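Local structure of O-phospho-L-seryl-tRNA:Cys-tRNA synthase (Methanocaldococcus jannaschii DSM 2661, 5X6B) at residues V164-E169 with Y173-E178; K213-I218 with I224-N229; D203-N208 with E389-V394; G137-L142 with D185-K190. The protein probably converts O-phosphoseryl-tRNA(Cys) into cysteinyl-tRNA(Cys), using a pyridoxal phosphate cofactor bound to an active-site lysine. All coordinates share one frame; numbering follows the deposited sequence.

Contact 1 (V164-E169 with Y173-E178); sequences VGYEEE and YKINLE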
loop_
_atom_site.group_PDB
_atom_site.type_symbol
_atom_site.label_atom_id
_atom_site.label_comp_id
_atom_site.label_asym_id
_atom_site.label_seq_id
_atom_site.Cartn_x
_atom_site.Cartn_y
_atom_site.Cartn_z
ATOM N N VAL B 164 0.037 30.285 -18.749
ATOM C CA VAL B 164 0.690 30.342 -20.052
ATOM C C VAL B 164 -0.216 29.683 -21.085
ATOM O O VAL B 164 -0.641 28.546 -20.908
ATOM C CB VAL B 164 2.060 29.647 -20.041
ATOM C CG1 VAL B 164 2.612 29.545 -21.450
ATOM C CG2 VAL B 164 3.025 30.392 -19.133
ATOM N N GLY B 165 -0.511 30.403 -22.161
ATOM C CA GLY B 165 -1.538 29.986 -23.098
ATOM C C GLY B 165 -1.117 29.010 -24.182
ATOM O O GLY B 165 0.001 28.490 -24.189
ATOM N N TYR B 166 -2.037 28.774 -25.110
ATOM C CA TYR B 166 -1.840 27.813 -26.183
ATOM C C TYR B 166 -1.024 28.345 -27.356
ATOM O O TYR B 166 -1.143 29.507 -27.740
ATOM C CB TYR B 166 -3.195 27.333 -26.705
ATOM C CG TYR B 166 -4.009 26.579 -25.686
ATOM C CD1 TYR B 166 -3.743 25.243 -25.409
ATOM C CD2 TYR B 166 -5.044 27.200 -25.001
ATOM C CE1 TYR B 166 -4.487 24.548 -24.478
ATOM C CE2 TYR B 166 -5.793 26.513 -24.067
ATOM C CZ TYR B 166 -5.512 25.188 -23.810
ATOM O OH TYR B 166 -6.261 24.504 -22.881
ATOM N N GLU B 167 -0.195 27.472 -27.912
ATOM C CA GLU B 167 0.432 27.692 -29.208
ATOM C C GLU B 167 -0.635 27.487 -30.275
ATOM O O GLU B 167 -0.539 27.993 -31.389
ATOM C CB GLU B 167 1.606 26.730 -29.397
ATOM C CG GLU B 167 2.416 26.921 -30.659
ATOM C CD GLU B 167 3.693 26.098 -30.639
ATOM O OE1 GLU B 167 4.041 25.575 -29.558
ATOM O OE2 GLU B 167 4.343 25.966 -31.698
ATOM N N GLU B 168 -1.654 26.722 -29.898
ATOM C CA GLU B 168 -2.852 26.500 -30.695
ATOM C C GLU B 168 -3.884 25.832 -29.810
ATOM O O GLU B 168 -3.555 24.901 -29.082
ATOM C CB GLU B 168 -2.578 25.618 -31.908
ATOM C CG GLU B 168 -3.854 25.192 -32.625
ATOM C CD GLU B 168 -3.603 24.199 -33.739
ATOM O OE1 GLU B 168 -2.479 23.662 -33.816
ATOM O OE2 GLU B 168 -4.529 23.959 -34.540
ATOM N N GLU B 169 -5.124 26.302 -29.859
ATOM C CA GLU B 169 -6.174 25.659 -29.085
ATOM C C GLU B 169 -6.730 24.483 -29.886
ATOM O O GLU B 169 -6.019 23.502 -30.102
ATOM C CB GLU B 169 -7.263 26.660 -28.705
ATOM C CG GLU B 169 -6.711 27.894 -27.992
ATOM C CD GLU B 169 -7.667 28.468 -26.959
ATOM O OE1 GLU B 169 -8.613 27.753 -26.565
ATOM O OE2 GLU B 169 -7.482 29.638 -26.551
ATOM N N TYR B 173 -4.697 21.779 -28.839
ATOM C CA TYR B 173 -4.558 22.396 -27.519
ATOM C C TYR B 173 -3.125 22.305 -26.997
ATOM O O TYR B 173 -2.891 21.932 -25.847
ATOM C CB TYR B 173 -5.538 21.763 -26.533
ATOM C CG TYR B 173 -6.976 22.081 -26.869
ATOM C CD1 TYR B 173 -7.553 23.275 -26.459
ATOM C CD2 TYR B 173 -7.751 21.203 -27.616
ATOM C CE1 TYR B 173 -8.862 23.583 -26.767
ATOM C CE2 TYR B 173 -9.067 21.504 -27.931
ATOM C CZ TYR B 173 -9.615 22.701 -27.502
ATOM O OH TYR B 173 -10.919 23.016 -27.804
ATOM N N LYS B 174 -2.173 22.652 -27.860
ATOM C CA LYS B 174 -0.756 22.627 -27.516
ATOM C C LYS B 174 -0.308 23.911 -26.819
ATOM O O LYS B 174 -0.627 25.011 -27.258
ATOM C CB LYS B 174 0.094 22.400 -28.769
ATOM C CG LYS B 174 1.587 22.437 -28.495
ATOM C CD LYS B 174 2.411 22.258 -29.756
ATOM C CE LYS B 174 3.891 22.229 -29.404
ATOM N NZ LYS B 174 4.748 21.991 -30.589
ATOM N N ILE B 175 0.451 23.755 -25.738
ATOM C CA ILE B 175 0.952 24.883 -24.961
ATOM C C ILE B 175 2.104 25.612 -25.654
ATOM O O ILE B 175 3.034 24.985 -26.163
ATOM C CB ILE B 175 1.425 24.420 -23.562
ATOM C CG1 ILE B 175 0.253 23.845 -22.767
ATOM C CG2 ILE B 175 2.081 25.558 -22.798
ATOM C CD1 ILE B 175 -0.906 24.801 -22.613
ATOM N N ASN B 176 2.030 26.941 -25.670
ATOM C CA ASN B 176 3.143 27.772 -26.109
ATOM C C ASN B 176 4.201 27.857 -25.010
ATOM O O ASN B 176 4.144 28.735 -24.150
ATOM C CB ASN B 176 2.647 29.172 -26.487
ATOM C CG ASN B 176 3.716 30.019 -27.164
ATOM O OD1 ASN B 176 4.906 29.703 -27.126
ATOM N ND2 ASN B 176 3.289 31.114 -27.782
ATOM N N LEU B 177 5.166 26.943 -25.037
ATOM C CA LEU B 177 6.181 26.884 -23.988
ATOM C C LEU B 177 7.038 28.148 -23.957
ATOM O O LEU B 177 7.528 28.556 -22.903
ATOM C CB LEU B 177 7.070 25.646 -24.165
ATOM C CG LEU B 177 6.361 24.298 -24.004
ATOM C CD1 LEU B 177 7.349 23.135 -24.027
ATOM C CD2 LEU B 177 5.532 24.276 -22.733
ATOM N N GLU B 178 7.206 28.771 -25.117
ATOM C CA GLU B 178 7.990 29.994 -25.216
ATOM C C GLU B 178 7.233 31.159 -24.589
ATOM O O GLU B 178 7.828 32.173 -24.223
ATOM C CB GLU B 178 8.333 30.294 -26.678
ATOM C CG GLU B 178 9.173 29.209 -27.359
ATOM C CD GLU B 178 8.355 28.011 -27.824
ATOM O OE1 GLU B 178 7.110 28.055 -27.726
ATOM O OE2 GLU B 178 8.959 27.021 -28.286
#

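Contact 2 (K213-I218 with I224-N229); sequences KKVGKI and IPFLLN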
loop_
_atom_site.group_PDB
_atom_site.type_symbol
_atom_site.label_atom_id
_atom_site.label_comp_id
_atom_site.label_asym_id
_atom_site.label_seq_id
_atom_site.Cartn_x
_atom_site.Cartn_y
_atom_site.Cartn_z
ATOM N N LYS B 213 12.544 20.810 -21.374
ATOM C CA LYS B 213 13.859 21.439 -21.348
ATOM C C LYS B 213 13.769 22.925 -21.673
ATOM O O LYS B 213 14.509 23.738 -21.119
ATOM C CB LYS B 213 14.813 20.751 -22.326
ATOM C CG LYS B 213 16.256 21.215 -22.194
ATOM C CD LYS B 213 17.196 20.377 -23.043
ATOM C CE LYS B 213 18.647 20.755 -22.796
ATOM N NZ LYS B 213 19.584 19.905 -23.583
ATOM N N LYS B 214 12.853 23.272 -22.571
ATOM C CA LYS B 214 12.690 24.656 -22.999
ATOM C C LYS B 214 12.206 25.534 -21.853
ATOM O O LYS B 214 12.742 26.620 -21.630
ATOM C CB LYS B 214 11.725 24.740 -24.186
ATOM C CG LYS B 214 12.422 24.839 -25.546
ATOM C CD LYS B 214 13.621 25.792 -25.506
ATOM C CE LYS B 214 14.022 26.262 -26.901
ATOM N NZ LYS B 214 15.364 26.915 -26.892
ATOM N N VAL B 215 11.200 25.064 -21.123
ATOM C CA VAL B 215 10.704 25.800 -19.965
ATOM C C VAL B 215 11.774 25.818 -18.881
ATOM O O VAL B 215 11.874 26.764 -18.103
ATOM C CB VAL B 215 9.401 25.193 -19.415
ATOM C CG1 VAL B 215 8.856 26.039 -18.285
ATOM C CG2 VAL B 215 8.366 25.072 -20.527
ATOM N N GLY B 216 12.591 24.772 -18.851
ATOM C CA GLY B 216 13.708 24.710 -17.930
ATOM C C GLY B 216 14.737 25.779 -18.241
ATOM O O GLY B 216 15.269 26.423 -17.336
ATOM N N LYS B 217 15.014 25.977 -19.527
ATOM C CA LYS B 217 16.010 26.962 -19.945
ATOM C C LYS B 217 15.525 28.394 -19.733
ATOM O O LYS B 217 16.312 29.266 -19.366
ATOM C CB LYS B 217 16.402 26.742 -21.406
ATOM C CG LYS B 217 17.356 25.577 -21.587
ATOM C CD LYS B 217 17.986 25.558 -22.970
ATOM C CE LYS B 217 16.934 25.516 -24.071
ATOM N NZ LYS B 217 17.543 25.427 -25.430
ATOM N N ILE B 218 14.236 28.630 -19.965
ATOM C CA ILE B 218 13.621 29.909 -19.633
ATOM C C ILE B 218 13.751 30.200 -18.138
ATOM O O ILE B 218 14.108 31.308 -17.737
ATOM C CB ILE B 218 12.131 29.938 -20.019
ATOM C CG1 ILE B 218 11.961 29.723 -21.523
ATOM C CG2 ILE B 218 11.484 31.252 -19.581
ATOM C CD1 ILE B 218 10.511 29.697 -21.971
ATOM N N ILE B 224 14.139 31.695 -11.768
ATOM C CA ILE B 224 12.940 31.302 -11.033
ATOM C C ILE B 224 12.848 29.780 -10.927
ATOM O O ILE B 224 13.028 29.076 -11.922
ATOM C CB ILE B 224 11.666 31.854 -11.703
ATOM C CG1 ILE B 224 11.785 33.365 -11.900
ATOM C CG2 ILE B 224 10.428 31.526 -10.877
ATOM C CD1 ILE B 224 10.673 33.959 -12.730
ATOM N N PRO B 225 12.583 29.267 -9.715
ATOM C CA PRO B 225 12.444 27.826 -9.467
ATOM C C PRO B 225 11.435 27.147 -10.394
ATOM O O PRO B 225 10.347 27.682 -10.636
ATOM C CB PRO B 225 11.970 27.769 -8.013
ATOM C CG PRO B 225 12.544 28.996 -7.395
ATOM C CD PRO B 225 12.501 30.049 -8.466
ATOM N N PHE B 226 11.810 25.974 -10.900
ATOM C CA PHE B 226 11.013 25.249 -11.883
ATOM C C PHE B 226 10.549 23.892 -11.343
ATOM O O PHE B 226 11.361 23.006 -11.050
ATOM C CB PHE B 226 11.823 25.074 -13.174
ATOM C CG PHE B 226 11.114 24.295 -14.258
ATOM C CD1 PHE B 226 9.767 24.493 -14.515
ATOM C CD2 PHE B 226 11.816 23.399 -15.053
ATOM C CE1 PHE B 226 9.123 23.786 -15.520
ATOM C CE2 PHE B 226 11.180 22.696 -16.065
ATOM C CZ PHE B 226 9.831 22.890 -16.298
ATOM N N LEU B 227 9.234 23.750 -11.202
ATOM C CA LEU B 227 8.626 22.478 -10.826
ATOM C C LEU B 227 7.965 21.817 -12.030
ATOM O O LEU B 227 7.048 22.378 -12.637
ATOM C CB LEU B 227 7.596 22.673 -9.711
ATOM C CG LEU B 227 6.592 21.531 -9.522
ATOM C CD1 LEU B 227 7.280 20.272 -9.032
ATOM C CD2 LEU B 227 5.480 21.938 -8.573
ATOM N N LEU B 228 8.436 20.624 -12.374
ATOM C CA LEU B 228 7.846 19.847 -13.461
ATOM C C LEU B 228 6.857 18.825 -12.903
ATOM O O LEU B 228 7.246 17.909 -12.175
ATOM C CB LEU B 228 8.940 19.152 -14.274
ATOM C CG LEU B 228 8.516 18.306 -15.477
ATOM C CD1 LEU B 228 7.767 19.131 -16.511
ATOM C CD2 LEU B 228 9.727 17.634 -16.097
ATOM N N ASN B 229 5.578 18.999 -13.223
ATOM C CA ASN B 229 4.556 18.061 -12.769
ATOM C C ASN B 229 4.603 16.774 -13.573
ATOM O O ASN B 229 3.977 16.664 -14.626
ATOM C CB ASN B 229 3.160 18.671 -12.868
ATOM C CG ASN B 229 2.085 17.744 -12.336
ATOM O OD1 ASN B 229 2.381 16.741 -11.690
ATOM N ND2 ASN B 229 0.827 18.070 -12.611
#

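Contact 3 (D203-N208 with E389-V394); sequences DGEYGN and EIKMSV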
loop_
_atom_site.group_PDB
_atom_site.type_symbol
_atom_site.label_atom_id
_atom_site.label_comp_id
_atom_site.label_asym_id
_atom_site.label_seq_id
_atom_site.Cartn_x
_atom_site.Cartn_y
_atom_site.Cartn_z
ATOM N N ASP B 203 -0.599 16.871 -19.663
ATOM C CA ASP B 203 -1.890 17.258 -19.109
ATOM C C ASP B 203 -2.831 16.067 -19.074
ATOM O O ASP B 203 -2.652 15.105 -19.822
ATOM C CB ASP B 203 -2.531 18.388 -19.908
ATOM C CG ASP B 203 -2.747 18.022 -21.357
ATOM O OD1 ASP B 203 -1.772 17.600 -22.024
ATOM O OD2 ASP B 203 -3.905 18.120 -21.814
ATOM N N GLY B 204 -3.845 16.153 -18.220
ATOM C CA GLY B 204 -4.778 15.063 -18.020
ATOM C C GLY B 204 -6.076 15.215 -18.781
ATOM O O GLY B 204 -7.039 14.491 -18.527
ATOM N N GLU B 205 -6.113 16.153 -19.717
ATOM C CA GLU B 205 -7.307 16.332 -20.537
ATOM C C GLU B 205 -7.060 15.881 -21.971
ATOM O O GLU B 205 -7.962 15.384 -22.639
ATOM C CB GLU B 205 -7.768 17.791 -20.516
ATOM C CG GLU B 205 -9.113 18.030 -21.193
ATOM C CD GLU B 205 -10.267 17.342 -20.481
ATOM O OE1 GLU B 205 -10.133 17.021 -19.281
ATOM O OE2 GLU B 205 -11.312 17.124 -21.125
ATOM N N TYR B 206 -5.828 16.047 -22.439
ATOM C CA TYR B 206 -5.508 15.741 -23.824
ATOM C C TYR B 206 -4.338 14.773 -23.925
ATOM O O TYR B 206 -4.180 14.087 -24.931
ATOM C CB TYR B 206 -5.206 17.033 -24.596
ATOM C CG TYR B 206 -6.363 18.011 -24.590
ATOM C CD1 TYR B 206 -7.486 17.786 -25.374
ATOM C CD2 TYR B 206 -6.337 19.153 -23.794
ATOM C CE1 TYR B 206 -8.549 18.664 -25.371
ATOM C CE2 TYR B 206 -7.401 20.041 -23.784
ATOM C CZ TYR B 206 -8.503 19.788 -24.577
ATOM O OH TYR B 206 -9.571 20.654 -24.583
ATOM N N GLY B 207 -3.528 14.715 -22.877
ATOM C CA GLY B 207 -2.394 13.812 -22.858
ATOM C C GLY B 207 -1.287 14.259 -23.791
ATOM O O GLY B 207 -0.637 13.437 -24.436
ATOM N N ASN B 208 -1.082 15.570 -23.870
ATOM C CA ASN B 208 -0.003 16.135 -24.671
ATOM C C ASN B 208 1.309 16.178 -23.905
ATOM O O ASN B 208 1.379 16.720 -22.805
ATOM C CB ASN B 208 -0.358 17.546 -25.142
ATOM C CG ASN B 208 -1.476 17.559 -26.155
ATOM O OD1 ASN B 208 -1.665 16.595 -26.900
ATOM N ND2 ASN B 208 -2.227 18.655 -26.192
ATOM N N GLU B 389 -17.716 13.671 -26.187
ATOM C CA GLU B 389 -16.312 13.323 -26.026
ATOM C C GLU B 389 -16.202 12.036 -25.212
ATOM O O GLU B 389 -17.131 11.680 -24.488
ATOM C CB GLU B 389 -15.560 14.454 -25.324
ATOM C CG GLU B 389 -15.300 15.675 -26.187
ATOM C CD GLU B 389 -15.010 16.921 -25.368
ATOM O OE1 GLU B 389 -14.846 16.801 -24.138
ATOM O OE2 GLU B 389 -14.945 18.022 -25.961
ATOM N N ILE B 390 -15.080 11.328 -25.354
ATOM C CA ILE B 390 -14.687 10.291 -24.396
ATOM C C ILE B 390 -13.181 10.330 -24.136
ATOM O O ILE B 390 -12.390 10.648 -25.024
ATOM C CB ILE B 390 -15.054 8.850 -24.857
ATOM C CG1 ILE B 390 -14.398 8.513 -26.196
ATOM C CG2 ILE B 390 -16.559 8.655 -24.924
ATOM C CD1 ILE B 390 -14.647 7.094 -26.642
ATOM N N LYS B 391 -12.795 10.012 -22.905
ATOM C CA LYS B 391 -11.389 9.841 -22.565
ATOM C C LYS B 391 -11.123 8.377 -22.223
ATOM O O LYS B 391 -11.869 7.760 -21.464
ATOM C CB LYS B 391 -10.991 10.744 -21.396
ATOM C CG LYS B 391 -10.954 12.221 -21.748
ATOM C CD LYS B 391 -10.775 13.094 -20.518
ATOM C CE LYS B 391 -9.491 12.770 -19.783
ATOM N NZ LYS B 391 -9.292 13.698 -18.631
ATOM N N MET B 392 -10.061 7.825 -22.796
ATOM C CA MET B 392 -9.708 6.439 -22.551
ATOM C C MET B 392 -8.208 6.209 -22.646
ATOM O O MET B 392 -7.468 7.025 -23.197
ATOM C CB MET B 392 -10.434 5.521 -23.535
ATOM C CG MET B 392 -10.340 5.971 -24.977
ATOM S SD MET B 392 -11.101 4.802 -26.116
ATOM C CE MET B 392 -9.945 3.443 -26.018
ATOM N N SER B 393 -7.771 5.091 -22.089
ATOM C CA SER B 393 -6.398 4.650 -22.221
ATOM C C SER B 393 -6.404 3.130 -22.213
ATOM O O SER B 393 -7.193 2.510 -21.496
ATOM C CB SER B 393 -5.531 5.213 -21.096
ATOM O OG SER B 393 -4.174 4.823 -21.237
ATOM N N VAL B 394 -5.554 2.528 -23.035
ATOM C CA VAL B 394 -5.433 1.077 -23.053
ATOM C C VAL B 394 -4.059 0.712 -22.528
ATOM O O VAL B 394 -3.583 -0.407 -22.717
ATOM C CB VAL B 394 -5.645 0.480 -24.465
ATOM C CG1 VAL B 394 -7.030 0.845 -24.990
ATOM C CG2 VAL B 394 -4.546 0.939 -25.433
#

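Contact 4 (G137-L142 with D185-K190); sequences GDYVVL and DNLEDK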
loop_
_atom_site.group_PDB
_atom_site.type_symbol
_atom_site.label_atom_id
_atom_site.label_comp_id
_atom_site.label_asym_id
_atom_site.label_seq_id
_atom_site.Cartn_x
_atom_site.Cartn_y
_atom_site.Cartn_z
ATOM N N GLY B 137 1.629 35.301 -1.498
ATOM C CA GLY B 137 1.339 36.382 -2.419
ATOM C C GLY B 137 2.087 36.259 -3.732
ATOM O O GLY B 137 1.746 36.929 -4.708
ATOM N N ASP B 138 3.106 35.403 -3.761
ATOM C CA ASP B 138 3.865 35.164 -4.989
ATOM C C ASP B 138 2.979 34.635 -6.110
ATOM O O ASP B 138 1.873 34.141 -5.879
ATOM C CB ASP B 138 5.013 34.182 -4.747
ATOM C CG ASP B 138 6.206 34.828 -4.071
ATOM O OD1 ASP B 138 6.203 36.067 -3.914
ATOM O OD2 ASP B 138 7.149 34.091 -3.704
ATOM N N TYR B 139 3.475 34.750 -7.333
ATOM C CA TYR B 139 2.750 34.245 -8.481
ATOM C C TYR B 139 3.343 32.919 -8.930
ATOM O O TYR B 139 4.566 32.771 -9.021
ATOM C CB TYR B 139 2.765 35.263 -9.628
ATOM C CG TYR B 139 1.570 36.193 -9.638
ATOM C CD1 TYR B 139 0.490 35.959 -10.481
ATOM C CD2 TYR B 139 1.515 37.299 -8.800
ATOM C CE1 TYR B 139 -0.607 36.801 -10.494
ATOM C CE2 TYR B 139 0.415 38.145 -8.804
ATOM C CZ TYR B 139 -0.639 37.893 -9.655
ATOM O OH TYR B 139 -1.730 38.733 -9.661
ATOM N N VAL B 140 2.469 31.948 -9.168
ATOM C CA VAL B 140 2.864 30.690 -9.784
ATOM C C VAL B 140 2.546 30.748 -11.271
ATOM O O VAL B 140 1.397 30.967 -11.660
ATOM C CB VAL B 140 2.148 29.476 -9.147
ATOM C CG1 VAL B 140 2.371 28.225 -9.983
ATOM C CG2 VAL B 140 2.633 29.259 -7.729
ATOM N N VAL B 141 3.565 30.565 -12.101
ATOM C CA VAL B 141 3.362 30.580 -13.545
ATOM C C VAL B 141 3.255 29.149 -14.070
ATOM O O VAL B 141 4.208 28.376 -13.983
ATOM C CB VAL B 141 4.498 31.333 -14.267
ATOM C CG1 VAL B 141 4.296 31.290 -15.769
ATOM C CG2 VAL B 141 4.564 32.775 -13.780
ATOM N N LEU B 142 2.081 28.807 -14.599
ATOM C CA LEU B 142 1.798 27.455 -15.073
ATOM C C LEU B 142 1.071 27.463 -16.415
ATOM O O LEU B 142 0.507 28.481 -16.816
ATOM C CB LEU B 142 0.972 26.686 -14.034
ATOM C CG LEU B 142 -0.239 27.364 -13.371
ATOM C CD1 LEU B 142 -1.472 27.385 -14.268
ATOM C CD2 LEU B 142 -0.577 26.686 -12.052
ATOM N N ASP B 185 7.708 38.196 -17.596
ATOM C CA ASP B 185 8.097 39.591 -17.776
ATOM C C ASP B 185 6.903 40.517 -17.572
ATOM O O ASP B 185 7.029 41.568 -16.951
ATOM C CB ASP B 185 8.712 39.809 -19.160
ATOM C CG ASP B 185 10.034 39.082 -19.332
ATOM O OD1 ASP B 185 10.670 38.746 -18.309
ATOM O OD2 ASP B 185 10.441 38.850 -20.489
ATOM N N ASN B 186 5.749 40.112 -18.095
ATOM C CA ASN B 186 4.492 40.822 -17.865
ATOM C C ASN B 186 4.251 41.035 -16.372
ATOM O O ASN B 186 3.772 42.086 -15.951
ATOM C CB ASN B 186 3.328 40.044 -18.494
ATOM C CG ASN B 186 2.038 40.845 -18.564
ATOM O OD1 ASN B 186 1.771 41.705 -17.728
ATOM N ND2 ASN B 186 1.225 40.555 -19.574
ATOM N N LEU B 187 4.609 40.037 -15.573
ATOM C CA LEU B 187 4.371 40.086 -14.137
ATOM C C LEU B 187 5.474 40.840 -13.395
ATOM O O LEU B 187 5.193 41.596 -12.464
ATOM C CB LEU B 187 4.223 38.669 -13.579
ATOM C CG LEU B 187 2.794 38.120 -13.479
ATOM C CD1 LEU B 187 2.035 38.257 -14.793
ATOM C CD2 LEU B 187 2.817 36.668 -13.036
ATOM N N GLU B 188 6.724 40.637 -13.806
ATOM C CA GLU B 188 7.847 41.345 -13.196
ATOM C C GLU B 188 7.781 42.849 -13.476
ATOM O O GLU B 188 8.191 43.663 -12.647
ATOM C CB GLU B 188 9.178 40.772 -13.692
ATOM C CG GLU B 188 9.513 39.402 -13.116
ATOM C CD GLU B 188 10.902 38.926 -13.502
ATOM O OE1 GLU B 188 11.514 39.540 -14.402
ATOM O OE2 GLU B 188 11.389 37.948 -12.893
ATOM N N ASP B 189 7.255 43.210 -14.643
ATOM C CA ASP B 189 7.101 44.613 -15.017
ATOM C C ASP B 189 6.036 45.314 -14.184
ATOM O O ASP B 189 6.051 46.537 -14.053
ATOM C CB ASP B 189 6.757 44.745 -16.503
ATOM C CG ASP B 189 7.930 44.413 -17.405
ATOM O OD1 ASP B 189 9.071 44.358 -16.896
ATOM O OD2 ASP B 189 7.710 44.216 -18.621
ATOM N N LYS B 190 5.109 44.544 -13.628
ATOM C CA LYS B 190 4.043 45.113 -12.811
ATOM C C LYS B 190 4.372 45.038 -11.322
ATOM O O LYS B 190 3.494 45.224 -10.478
ATOM C CB LYS B 190 2.715 44.407 -13.087
ATOM C CG LYS B 190 2.187 44.613 -14.494
ATOM C CD LYS B 190 0.860 43.900 -14.697
ATOM C CE LYS B 190 0.264 44.226 -16.059
ATOM N NZ LYS B 190 1.248 44.031 -17.162
#

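Contact 1 (V164-E169 with Y173-E178)
Y166 and Y173 meet across a tight antiparallel hairpin that carries a beta bulge, and their rings form a T-shaped pair. Y173 turns its edge toward the face of Y166, the planes standing 73° apart with ring centroids 5.5 Å from each other. The aromatic CE1 of Y166 also lies 3.6 Å from CB of Y173, while the Y166 hydroxyl is held outside the hairpin by N145. Y173 is sandwiched: the peptide carbon C of E169 sits 3.7 Å from its CD1, over the ring centre, and Y206 stacks on the opposite face. CD1 of I175 returns obliquely to the Y166 ring, 4.0 Å from its CD1.

The bulge falls at E167 and E168, whose two N-H groups converge on the single carbonyl of K174. The bond from E167 N to K174 O is 2.6 Å long, and that from E168 N is weak. At the bulge, the E167 and K174 side chains run side by side in the same direction. Both place CG anti to the backbone N (chi1 -175° for E167, 177° for K174) and stay extended, which leaves OE1 of E167 3.8 Å from NZ of K174, a long salt bridge. At the other end N176, whose OD1 caps G179 N weakly at the start of helix 179-188, gives its backbone N to G165 O at 3.0 Å, in the carbonyl plane.

Contact 2 (K213-I218 with I224-N229)
The F226 ring presents one face to the helix backbone at V215, where the carbonyl carbon of that residue lies above the ring plane, offset toward the rim. G216 approaches obliquely, its CA 3.7 Å from CD2 of F226, and the helix main chain thus lies against the ring. Over the same face as the V215 carbonyl carbon, toward CE1, comes CG1 of V215, 3.6 Å from CE1 of F226. The two side chains cross at about a right angle; CG1 makes the closest approach, with CB near CZ.

F226 extends straight from its strand with CG anti to the backbone N (chi1 178°), and this carries the ring from the sheet to the helix. No hydrogen bond links the two segments; the interface is buried and apolar, and L199 of the adjacent strand adds to it. The F226 backbone N is taken up instead by the D247 carboxylate. Further along the same strand, N229 ND2 bonds to the pyridine nitrogen N1 of the cofactor on K255. Helix 212-221 packed on strand 226-229 forms the second half of a beta-alpha-beta crossover, the repeating element of the large domain in fold type I pyridoxal phosphate enzymes.

Contact 3 (D203-N208 with E389-V394)
A lysine on the outermost strand, within this chain, of the small antiparallel sheet 337-338, 349-352, 389-392 reaches across to a loop built on an Asx motif: K391 meets G204 and E205, bridging to the central sheet's region. The ammonium nitrogen NZ of K391 points at the backbone carbonyl O of G204. The bond is modelled at 2.4 Å, too short for its length to be trusted. The same NZ also makes a weak bond, part of a salt bridge, to OE1 of E205 at 3.5 Å. K391 leaves its strand toward the loop and bends at chi3 (59°), which turns the amine onto the carbonyl. E205 starts out away from the strand, but its chain folds back at chi2 (65°), so that the two side chains cross at about a right angle and OE1 comes near NZ.

The other oxygen of E205, OE2, is engaged by K350 in a salt bridge, so two lysines share this carboxylate and would be expected to favour its ionised form. D203 ties the loop together. Its OD2 accepts the backbone N of Y206 at 2.9 Å, from above the carboxylate plane, and its OD1 takes N208 N at 2.8 Å on the syn side. E205 CG in turn rests on one face of the Y206 ring.

The loop follows strand 194-200 and precedes helix 212-221. Opposite it, strand 389-392 pairs with strand 349-352 through backbone bonds between I390 and F351 and between M392 and I349, while M392 packs against V327 of helix 317-331.

Contact 4 (G137-L142 with D185-K190)
L187 presses one methyl, CD2, onto the root of the Y139 side chain, and this is the close-fitting part of the contact. CD2 of L187 lies 3.5 Å from CD1 of Y139 and 3.7 Å from its CB, at an oblique angle to the ring, with CG of the tyrosine equally near. The side chains cross at about a right angle, and CD2 meets CB, CG and CD1, the inner end of the tyrosine, while the phenol hydroxyl runs on past it. V141, two residues along and pointing the same way, completes the seat more loosely: with CG1 anti to the backbone N (chi1 178°), CG2 is left to face the leucine, 4.3 Å from CD2 of L187. A162 and V194, of the strands on either side of 139-143, also touch L187.

This is how a helix packs on the parallel part of the large sheet in a three-layer alpha/beta/alpha domain. Helix 179-188 lies on the face bearing Y139 and V141; V140 and L142 point to the other face, where helix 148-156 meets L142 through S150 and Y151. Strand 139-143 itself is fixed from both sides, by backbone bonds between Y139 and both N193 and G195 and between V140 and N160.

Away from L187 the contact thins out quickly. N186, E188, D189 and K190 are solvent-exposed and make no approach to the strand. K190 folds its amine back toward N186, NZ being modelled 2.5 Å from OD1 of N186, a distance too short to be taken literally. D189 N bonds to D185 O at 2.8 Å.

Contacts 1, 2 and 4 lie on the same side of the chain's centre and all reach the seven-stranded mixed sheet, their centres 15 to 18 Å apart. Strands 160-166 and 139-143 are neighbours in it, and V164 N probably bonds to L142 O. Contact 1 is nested within the loop closed by contact 4; its hairpin runs straight into helix 179-188, and L177 packs on V215 of contact 2. Contact 3, with its centre 30 Å from that of contact 4, spans 180 residues, encloses contact 2 in sequence and brings in the small antiparallel sheet. Through Y173 and Y206, the hairpin and this bridge touch, linking the sheet's edge to the C-terminal region.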